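Purine nucleoside phosphorylase (Thermus thermophilus, PDB 6TK9) catalyses the phosphate-dependent cleavage of purine nucleosides, probably inosine and guanosine, to the free base and ribose 1-phosphate. Local coordinates at residues A[20-31]-A[102-112]; A[153-163]-A[216-227]. One frame throughout, in Å; residues are numbered along the deposited sequence.

Contact 1. Residues A[20-31]-A[102-112]. With PO4 (phosphate ion), chain G.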
loop_
_atom_site.group_PDB
_atom_site.type_symbol
_atom_site.label_atom_id
_atom_site.label_comp_id
_atom_site.label_asym_id
_atom_site.label_seq_id
_atom_site.Cartn_x
_atom_site.Cartn_y
_atom_site.Cartn_z
ATOM N N VAL A 20 -15.043 30.086 36.630
ATOM C CA VAL A 20 -13.920 29.190 36.242
ATOM C C VAL A 20 -14.515 27.891 35.692
ATOM O O VAL A 20 -15.161 27.139 36.417
ATOM C CB VAL A 20 -12.984 28.926 37.442
ATOM C CG1 VAL A 20 -11.725 28.175 37.029
ATOM C CG2 VAL A 20 -12.605 30.206 38.174
ATOM N N PRO A 21 -14.305 27.578 34.394
ATOM C CA PRO A 21 -14.742 26.310 33.827
ATOM C C PRO A 21 -13.722 25.195 34.086
ATOM O O PRO A 21 -12.559 25.487 34.174
ATOM C CB PRO A 21 -14.763 26.635 32.335
ATOM C CG PRO A 21 -13.549 27.526 32.173
ATOM C CD PRO A 21 -13.585 28.400 33.407
ATOM N N GLU A 22 -14.194 23.954 34.168
ATOM C CA GLU A 22 -13.356 22.735 34.314
ATOM C C GLU A 22 -13.208 22.040 32.961
ATOM O O GLU A 22 -12.217 21.340 32.778
ATOM C CB GLU A 22 -13.989 21.789 35.333
ATOM C CG GLU A 22 -13.744 22.254 36.753
ATOM C CD GLU A 22 -14.583 21.614 37.842
ATOM O OE1 GLU A 22 -15.397 20.706 37.534
ATOM O OE2 GLU A 22 -14.423 22.044 38.999
ATOM N N VAL A 23 -14.161 22.228 32.052
ATOM C CA VAL A 23 -14.260 21.432 30.806
ATOM C C VAL A 23 -14.537 22.388 29.650
ATOM O O VAL A 23 -15.496 23.163 29.715
ATOM C CB VAL A 23 -15.323 20.325 30.911
ATOM C CG1 VAL A 23 -15.468 19.556 29.606
ATOM C CG2 VAL A 23 -15.021 19.359 32.047
ATOM N N GLY A 24 -13.672 22.327 28.643
ATOM C CA GLY A 24 -13.856 22.989 27.348
ATOM C C GLY A 24 -14.613 22.061 26.450
ATOM O O GLY A 24 -14.454 20.869 26.594
ATOM N N LEU A 25 -15.419 22.607 25.565
ATOM C CA LEU A 25 -16.241 21.830 24.625
ATOM C C LEU A 25 -16.400 22.694 23.375
ATOM O O LEU A 25 -16.910 23.795 23.529
ATOM C CB LEU A 25 -17.564 21.535 25.337
ATOM C CG LEU A 25 -18.687 21.005 24.454
ATOM C CD1 LEU A 25 -18.360 19.618 23.923
ATOM C CD2 LEU A 25 -19.991 20.977 25.224
ATOM N N VAL A 26 -15.885 22.250 22.224
ATOM C CA VAL A 26 -15.939 22.988 20.924
ATOM C C VAL A 26 -16.989 22.286 20.069
ATOM O O VAL A 26 -16.841 21.077 19.827
ATOM C CB VAL A 26 -14.570 23.048 20.210
ATOM C CG1 VAL A 26 -14.671 23.679 18.830
ATOM C CG2 VAL A 26 -13.516 23.789 21.011
ATOM N N LEU A 27 -18.033 23.013 19.692
ATOM C CA LEU A 27 -19.165 22.482 18.903
ATOM C C LEU A 27 -18.920 22.875 17.445
ATOM O O LEU A 27 -18.709 24.046 17.194
ATOM C CB LEU A 27 -20.498 23.025 19.457
ATOM C CG LEU A 27 -20.801 22.680 20.924
ATOM C CD1 LEU A 27 -22.049 23.393 21.429
ATOM C CD2 LEU A 27 -20.931 21.189 21.141
ATOM N N GLY A 28 -18.942 21.909 16.528
ATOM C CA GLY A 28 -18.643 22.136 15.101
ATOM C C GLY A 28 -19.901 22.309 14.282
ATOM O O GLY A 28 -20.952 22.667 14.850
ATOM N N SER A 29 -19.798 22.027 12.988
ATOM C CA SER A 29 -20.830 22.362 11.980
ATOM C C SER A 29 -22.142 21.643 12.325
ATOM O O SER A 29 -22.173 20.399 12.299
ATOM C CB SER A 29 -20.327 22.083 10.582
ATOM O OG SER A 29 -19.083 22.745 10.388
ATOM N N GLY A 30 -23.173 22.431 12.661
ATOM C CA GLY A 30 -24.538 21.971 12.977
ATOM C C GLY A 30 -24.657 21.393 14.378
ATOM O O GLY A 30 -25.756 20.903 14.689
ATOM N N LEU A 31 -23.601 21.488 15.195
ATOM C CA LEU A 31 -23.539 20.955 16.579
ATOM C C LEU A 31 -23.702 22.067 17.621
ATOM O O LEU A 31 -23.735 21.729 18.823
ATOM C CB LEU A 31 -22.202 20.236 16.769
ATOM C CG LEU A 31 -21.905 19.144 15.741
ATOM C CD1 LEU A 31 -20.671 18.345 16.140
ATOM C CD2 LEU A 31 -23.115 18.239 15.544
ATOM N N LEU A 102 -8.158 30.094 30.985
ATOM C CA LEU A 102 -9.381 30.328 31.804
ATOM C C LEU A 102 -9.539 29.201 32.837
ATOM O O LEU A 102 -10.188 29.453 33.883
ATOM C CB LEU A 102 -10.615 30.383 30.901
ATOM C CG LEU A 102 -10.816 31.679 30.126
ATOM C CD1 LEU A 102 -11.905 31.518 29.078
ATOM C CD2 LEU A 102 -11.147 32.832 31.061
ATOM N N GLY A 103 -9.002 28.005 32.547
ATOM C CA GLY A 103 -8.918 26.876 33.500
ATOM C C GLY A 103 -9.515 25.571 32.967
ATOM O O GLY A 103 -9.434 24.592 33.688
ATOM N N ALA A 104 -10.096 25.542 31.760
ATOM C CA ALA A 104 -10.460 24.293 31.047
ATOM C C ALA A 104 -9.192 23.472 30.749
ATOM O O ALA A 104 -8.524 23.792 29.757
ATOM C CB ALA A 104 -11.214 24.619 29.779
ATOM N N ARG A 105 -8.874 22.457 31.563
ATOM C CA ARG A 105 -7.674 21.585 31.387
ATOM C C ARG A 105 -8.060 20.270 30.682
ATOM O O ARG A 105 -7.145 19.486 30.335
ATOM C CB ARG A 105 -7.024 21.301 32.741
ATOM C CG ARG A 105 -6.833 22.533 33.617
ATOM C CD ARG A 105 -5.693 23.430 33.178
ATOM N NE ARG A 105 -4.421 22.731 33.314
ATOM C CZ ARG A 105 -3.701 22.639 34.427
ATOM N NH1 ARG A 105 -4.111 23.217 35.542
ATOM N NH2 ARG A 105 -2.562 21.969 34.423
ATOM N N THR A 106 -9.365 20.028 30.486
ATOM C CA THR A 106 -9.937 18.900 29.702
ATOM C C THR A 106 -10.857 19.480 28.624
ATOM O O THR A 106 -11.715 20.323 28.980
ATOM C CB THR A 106 -10.676 17.893 30.593
ATOM O OG1 THR A 106 -9.727 17.335 31.495
ATOM C CG2 THR A 106 -11.311 16.749 29.836
ATOM N N PHE A 107 -10.679 19.038 27.370
ATOM C CA PHE A 107 -11.383 19.578 26.180
ATOM C C PHE A 107 -11.989 18.447 25.365
ATOM O O PHE A 107 -11.292 17.459 25.115
ATOM C CB PHE A 107 -10.426 20.373 25.301
ATOM C CG PHE A 107 -10.461 21.858 25.519
ATOM C CD1 PHE A 107 -9.679 22.449 26.492
ATOM C CD2 PHE A 107 -11.258 22.662 24.727
ATOM C CE1 PHE A 107 -9.709 23.821 26.674
ATOM C CE2 PHE A 107 -11.293 24.032 24.912
ATOM C CZ PHE A 107 -10.514 24.610 25.886
ATOM N N LEU A 108 -13.251 18.626 24.976
ATOM C CA LEU A 108 -14.010 17.756 24.048
ATOM C C LEU A 108 -14.083 18.512 22.718
ATOM O O LEU A 108 -14.770 19.532 22.666
ATOM C CB LEU A 108 -15.416 17.491 24.612
ATOM C CG LEU A 108 -15.569 16.349 25.625
ATOM C CD1 LEU A 108 -14.577 16.442 26.785
ATOM C CD2 LEU A 108 -16.985 16.286 26.168
ATOM N N LEU A 109 -13.370 18.070 21.693
ATOM C CA LEU A 109 -13.431 18.724 20.363
ATOM C C LEU A 109 -14.405 17.941 19.482
ATOM O O LEU A 109 -14.183 16.749 19.308
ATOM C CB LEU A 109 -12.025 18.755 19.766
ATOM C CG LEU A 109 -10.950 19.345 20.671
ATOM C CD1 LEU A 109 -9.577 19.095 20.079
ATOM C CD2 LEU A 109 -11.178 20.828 20.895
ATOM N N THR A 110 -15.444 18.595 18.972
ATOM C CA THR A 110 -16.509 17.966 18.158
ATOM C C THR A 110 -16.490 18.601 16.769
ATOM O O THR A 110 -16.172 19.804 16.677
ATOM C CB THR A 110 -17.890 18.067 18.830
ATOM O OG1 THR A 110 -18.499 19.329 18.532
ATOM C CG2 THR A 110 -17.820 17.857 20.331
ATOM N N SER A 111 -16.842 17.816 15.748
ATOM C CA SER A 111 -16.798 18.204 14.315
ATOM C C SER A 111 -17.851 17.403 13.547
ATOM O O SER A 111 -18.240 16.310 14.011
ATOM C CB SER A 111 -15.415 17.977 13.740
ATOM O OG SER A 111 -14.946 16.676 14.076
ATOM N N ALA A 112 -18.299 17.925 12.415
ATOM C CA ALA A 112 -18.897 17.116 11.327
ATOM C C ALA A 112 -17.749 16.561 10.471
ATOM O O ALA A 112 -16.789 17.321 10.225
ATOM C CB ALA A 112 -19.856 17.952 10.510
HETATM P P PO4 G . -16.368 21.278 11.577
HETATM O O1 PO4 G . -15.952 22.664 12.092
HETATM O O2 PO4 G . -16.889 21.389 10.147
HETATM O O3 PO4 G . -17.461 20.684 12.443
HETATM O O4 PO4 G . -15.152 20.359 11.650
#

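Contact 2. Residues A[153-163]-A[216-227]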
loop_
_atom_site.group_PDB
_atom_site.type_symbol
_atom_site.label_atom_id
_atom_site.label_comp_id
_atom_site.label_asym_id
_atom_site.label_seq_id
_atom_site.Cartn_x
_atom_site.Cartn_y
_atom_site.Cartn_z
ATOM N N PRO A 153 6.486 19.165 21.252
ATOM C CA PRO A 153 5.529 18.307 21.931
ATOM C C PRO A 153 5.424 16.946 21.246
ATOM O O PRO A 153 5.462 16.849 20.024
ATOM C CB PRO A 153 4.221 19.093 21.848
ATOM C CG PRO A 153 4.408 19.992 20.648
ATOM C CD PRO A 153 5.865 20.377 20.692
ATOM N N VAL A 154 5.341 15.935 22.094
ATOM C CA VAL A 154 5.049 14.521 21.757
ATOM C C VAL A 154 3.548 14.398 21.503
ATOM O O VAL A 154 2.792 14.764 22.386
ATOM C CB VAL A 154 5.503 13.628 22.928
ATOM C CG1 VAL A 154 5.040 12.189 22.772
ATOM C CG2 VAL A 154 7.010 13.715 23.133
ATOM N N MET A 155 3.158 13.807 20.377
ATOM C CA MET A 155 1.753 13.681 19.920
ATOM C C MET A 155 1.280 12.221 19.978
ATOM O O MET A 155 0.161 11.922 19.536
ATOM C CB MET A 155 1.656 14.231 18.502
ATOM C CG MET A 155 1.986 15.720 18.446
ATOM S SD MET A 155 1.011 16.760 19.575
ATOM C CE MET A 155 -0.615 16.474 18.889
ATOM N N PHE A 156 2.079 11.341 20.575
ATOM C CA PHE A 156 1.629 10.009 21.049
ATOM C C PHE A 156 0.597 10.215 22.160
ATOM O O PHE A 156 0.793 11.113 23.012
ATOM C CB PHE A 156 2.813 9.194 21.565
ATOM C CG PHE A 156 3.603 8.473 20.511
ATOM C CD1 PHE A 156 3.688 8.960 19.215
ATOM C CD2 PHE A 156 4.281 7.306 20.825
ATOM C CE1 PHE A 156 4.458 8.308 18.266
ATOM C CE2 PHE A 156 5.036 6.641 19.866
ATOM C CZ PHE A 156 5.123 7.145 18.590
ATOM N N GLU A 157 -0.471 9.414 22.149
ATOM C CA GLU A 157 -1.565 9.507 23.147
ATOM C C GLU A 157 -2.087 10.946 23.105
ATOM O O GLU A 157 -2.365 11.494 24.173
ATOM C CB GLU A 157 -1.057 9.129 24.549
ATOM C CG GLU A 157 -0.948 7.633 24.792
ATOM C CD GLU A 157 0.067 6.910 23.917
ATOM O OE1 GLU A 157 1.268 7.207 24.065
ATOM O OE2 GLU A 157 -0.345 6.065 23.064
ATOM N N ALA A 158 -2.158 11.553 21.918
ATOM C CA ALA A 158 -2.689 12.924 21.725
ATOM C C ALA A 158 -4.136 12.927 22.230
ATOM O O ALA A 158 -4.508 13.795 23.053
ATOM C CB ALA A 158 -2.605 13.335 20.276
ATOM N N TYR A 159 -4.910 11.942 21.786
ATOM C CA TYR A 159 -6.256 11.651 22.319
ATOM C C TYR A 159 -6.071 10.866 23.629
ATOM O O TYR A 159 -5.479 9.754 23.600
ATOM C CB TYR A 159 -7.063 10.993 21.212
ATOM C CG TYR A 159 -7.378 11.892 20.036
ATOM C CD1 TYR A 159 -8.332 12.901 20.137
ATOM C CD2 TYR A 159 -6.793 11.694 18.793
ATOM C CE1 TYR A 159 -8.673 13.691 19.049
ATOM C CE2 TYR A 159 -7.130 12.470 17.695
ATOM C CZ TYR A 159 -8.061 13.481 17.829
ATOM O OH TYR A 159 -8.398 14.258 16.767
ATOM N N ASP A 160 -6.479 11.477 24.753
ATOM C CA ASP A 160 -6.303 10.926 26.120
ATOM C C ASP A 160 -6.841 9.506 26.152
ATOM O O ASP A 160 -7.983 9.279 25.760
ATOM C CB ASP A 160 -7.000 11.740 27.212
ATOM C CG ASP A 160 -6.654 11.240 28.614
ATOM O OD1 ASP A 160 -7.428 10.402 29.133
ATOM O OD2 ASP A 160 -5.611 11.684 29.179
ATOM N N PRO A 161 -6.008 8.531 26.595
ATOM C CA PRO A 161 -6.423 7.132 26.719
ATOM C C PRO A 161 -7.499 6.876 27.789
ATOM O O PRO A 161 -8.299 5.985 27.567
ATOM C CB PRO A 161 -5.128 6.398 27.101
ATOM C CG PRO A 161 -4.038 7.334 26.684
ATOM C CD PRO A 161 -4.595 8.710 26.953
ATOM N N GLU A 162 -7.512 7.625 28.901
ATOM C CA GLU A 162 -8.559 7.453 29.955
ATOM C C GLU A 162 -9.910 7.928 29.388
ATOM O O GLU A 162 -10.951 7.272 29.651
ATOM C CB GLU A 162 -8.218 8.184 31.264
ATOM C CG GLU A 162 -7.322 7.413 32.240
ATOM C CD GLU A 162 -7.348 7.940 33.681
ATOM O OE1 GLU A 162 -6.704 8.985 33.958
ATOM O OE2 GLU A 162 -8.033 7.316 34.539
ATOM N N LEU A 163 -9.908 9.013 28.613
ATOM C CA LEU A 163 -11.152 9.581 28.047
ATOM C C LEU A 163 -11.679 8.658 26.949
ATOM O O LEU A 163 -12.910 8.647 26.745
ATOM C CB LEU A 163 -10.873 10.995 27.542
ATOM C CG LEU A 163 -10.469 11.992 28.632
ATOM C CD1 LEU A 163 -10.489 13.415 28.115
ATOM C CD2 LEU A 163 -11.375 11.881 29.852
ATOM N N VAL A 216 -6.023 20.016 18.521
ATOM C CA VAL A 216 -5.408 18.859 19.234
ATOM C C VAL A 216 -3.924 19.132 19.500
ATOM O O VAL A 216 -3.498 18.888 20.617
ATOM C CB VAL A 216 -5.579 17.548 18.467
ATOM C CG1 VAL A 216 -4.833 16.436 19.196
ATOM C CG2 VAL A 216 -7.048 17.195 18.278
ATOM N N ILE A 217 -3.169 19.612 18.512
ATOM C CA ILE A 217 -1.701 19.880 18.634
ATOM C C ILE A 217 -1.473 21.029 19.630
ATOM O O ILE A 217 -0.617 20.886 20.529
ATOM C CB ILE A 217 -1.067 20.181 17.257
ATOM C CG1 ILE A 217 -1.142 18.965 16.332
ATOM C CG2 ILE A 217 0.364 20.665 17.423
ATOM C CD1 ILE A 217 -0.811 19.257 14.889
ATOM N N ALA A 218 -2.203 22.133 19.470
ATOM C CA ALA A 218 -2.145 23.327 20.352
ATOM C C ALA A 218 -2.391 22.917 21.812
ATOM O O ALA A 218 -1.646 23.402 22.697
ATOM C CB ALA A 218 -3.133 24.374 19.882
ATOM N N LEU A 219 -3.375 22.043 22.047
ATOM C CA LEU A 219 -3.836 21.646 23.399
ATOM C C LEU A 219 -2.870 20.639 24.038
ATOM O O LEU A 219 -2.718 20.702 25.288
ATOM C CB LEU A 219 -5.261 21.101 23.313
ATOM C CG LEU A 219 -6.336 22.181 23.226
ATOM C CD1 LEU A 219 -7.666 21.598 22.805
ATOM C CD2 LEU A 219 -6.480 22.901 24.553
ATOM N N ARG A 220 -2.208 19.771 23.265
ATOM C CA ARG A 220 -1.236 18.799 23.854
ATOM C C ARG A 220 0.067 19.543 24.162
ATOM O O ARG A 220 0.744 19.195 25.156
ATOM C CB ARG A 220 -1.020 17.588 22.944
ATOM C CG ARG A 220 -2.255 16.718 22.781
ATOM C CD ARG A 220 -2.672 15.962 24.028
ATOM N NE ARG A 220 -1.581 15.236 24.645
ATOM C CZ ARG A 220 -1.175 15.401 25.890
ATOM N NH1 ARG A 220 -1.805 16.231 26.706
ATOM N NH2 ARG A 220 -0.126 14.735 26.322
ATOM N N HIS A 221 0.392 20.560 23.366
ATOM C CA HIS A 221 1.483 21.527 23.668
ATOM C C HIS A 221 1.300 22.050 25.102
ATOM O O HIS A 221 2.281 22.038 25.867
ATOM C CB HIS A 221 1.486 22.621 22.596
ATOM C CG HIS A 221 2.492 23.699 22.795
ATOM N ND1 HIS A 221 2.124 25.014 23.037
ATOM C CD2 HIS A 221 3.839 23.677 22.749
ATOM C CE1 HIS A 221 3.213 25.755 23.158
ATOM N NE2 HIS A 221 4.278 24.959 22.992
ATOM N N LEU A 222 0.059 22.394 25.466
ATOM C CA LEU A 222 -0.333 23.048 26.745
ATOM C C LEU A 222 -0.424 22.044 27.892
ATOM O O LEU A 222 -0.372 22.504 29.049
ATOM C CB LEU A 222 -1.671 23.762 26.537
ATOM C CG LEU A 222 -1.558 25.008 25.668
ATOM C CD1 LEU A 222 -2.919 25.472 25.223
ATOM C CD2 LEU A 222 -0.822 26.111 26.408
ATOM N N GLY A 223 -0.572 20.749 27.576
ATOM C CA GLY A 223 -0.694 19.642 28.545
ATOM C C GLY A 223 -2.144 19.349 28.902
ATOM O O GLY A 223 -2.370 18.602 29.861
ATOM N N ALA A 224 -3.094 19.919 28.161
ATOM C CA ALA A 224 -4.543 19.652 28.297
ATOM C C ALA A 224 -4.824 18.189 27.941
ATOM O O ALA A 224 -4.032 17.607 27.184
ATOM C CB ALA A 224 -5.310 20.597 27.396
ATOM N N ARG A 225 -5.901 17.612 28.474
ATOM C CA ARG A 225 -6.444 16.314 28.012
ATOM C C ARG A 225 -7.495 16.616 26.946
ATOM O O ARG A 225 -8.132 17.659 27.050
ATOM C CB ARG A 225 -7.061 15.523 29.162
ATOM C CG ARG A 225 -6.149 15.327 30.363
ATOM C CD ARG A 225 -6.984 15.121 31.617
ATOM N NE ARG A 225 -7.399 13.739 31.765
ATOM C CZ ARG A 225 -8.590 13.314 32.197
ATOM N NH1 ARG A 225 -9.569 14.160 32.485
ATOM N NH2 ARG A 225 -8.802 12.009 32.305
ATOM N N VAL A 226 -7.607 15.762 25.924
ATOM C CA VAL A 226 -8.396 16.014 24.679
ATOM C C VAL A 226 -9.210 14.751 24.379
ATOM O O VAL A 226 -8.665 13.646 24.483
ATOM C CB VAL A 226 -7.496 16.382 23.477
ATOM C CG1 VAL A 226 -8.283 16.592 22.187
ATOM C CG2 VAL A 226 -6.617 17.590 23.746
ATOM N N LEU A 227 -10.477 14.926 24.023
ATOM C CA LEU A 227 -11.374 13.872 23.485
ATOM C C LEU A 227 -11.983 14.434 22.201
ATOM O O LEU A 227 -12.458 15.588 22.237
ATOM C CB LEU A 227 -12.440 13.538 24.537
ATOM C CG LEU A 227 -13.321 12.329 24.241
ATOM C CD1 LEU A 227 -14.149 11.969 25.456
ATOM C CD2 LEU A 227 -14.238 12.594 23.069
#

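Contact 1. Residues A[20-31]-A[102-112]
G24 and V26 each bond to the two residues flanking their partners on the other strand, T106 and L108 for G24, L108 and T110 for V26; this stagger marks a parallel pair, and strands 23-27 and 106-112 run 10° apart in direction. G24 N donates to T106 O at 2.8 Å and G24 O accepts from L108 N; V26 repeats the pattern, its N bonding to L108 O and its O accepting from T110 N. T110 OG1 sits between its own backbone N and carbonyl carbon (chi1 84°), which turns the hydroxyl onto a lone pair of V26 O at 2.7 Å. Two donors of one threonine thus grip one buried oxygen, while T110 OG1 itself accepts from G28 N over a longer 3.3 Å.

Apolar contacts fill both faces of the sheet. F107 lays its ring over G24 in a CH-pi contact, CA lying 3.8 Å from the ring centroid; glycine suits the place because a beta carbon would collide with the ring. V26 CG2 reaches the edge of the same ring and meets L109 CD2 at 3.8 Å. On the other face, L25 CD1 presses against L108 CB at 3.7 Å.

Beyond the paired strands the contact turns polar around a phosphate ion. S29 N donates to phosphate O3 at 2.7 Å, nearly straight (169°). A112 N shares that acceptor, and S29 OG, which also pairs with H60, donates to O2. A side chain on G28 would strike O3. R80, H82 and S211 bond to the ion as well. It probably comes from the crystallisation liquor, yet these converging donors are consistent with the phosphate co-substrate site.

Contact 2. Residues A[153-163]-A[216-227]
M155 and A158 pack tightly against the helix that contains V216, I217 and R220. The methionine chain, bent at chi2 and chi3 (-54° and -63°), brings CE to 3.6 Å from I217 CG1, crossing that side chain at about a right angle; a flexible thioether suits such a fold-back. Y159 CZ lies 3.9 Å from V216 CG2, while its OH hydrogen-bonds to H128. R220 lays CG and CD alongside A158 and donates from NH1, nearly in its guanidinium plane, to A224 O at 2.7 Å. An alanine at R220 removes the guanidinium, which would probably leave A224 O without its side-chain donor and open a gap beside A158. One backbone bond, D160 N to V226 O (3.1 Å), joins the segments.

The D160-E162 side is looser and more exposed. D160 caps helix 161-173 through OD1, which accepts from L163 N on its anti lone pair, whereas its OD2 makes a long salt bridge to R225 NE (3.8 Å). L163 CD2 lies over a face of that guanidinium. The connection 153-160 therefore bridges helix 213-222 and strand 225-235, with Y131 of strand 124-133 packing on M155, A158 and Y159, and F191 of a second subunit against M155.

In the fold
Contacts 1 and 2 share one sheet, in which strands 106-115 and 225-235 are parallel neighbours. F107 and L109 probably hydrogen-bond to L227 through their backbones, and L109 packs on V226. Contact 1, its centre about 7 Å from the centre of the chain, is core strand pairing: regular backbone bonds with apolar faces, ending in a polar phosphate site. Contact 2, its centre about 13 Å from it, is largely buried, yet joins a loop and the start of helix 161-173 to helix 213-222 and strand 225-235, chiefly by side-chain packing; E157 and E162 are exposed, whereas R220 and D160 are partly exposed and join the packing. R194 of a second subunit salt-bridges E157; no other chain touches contact 1.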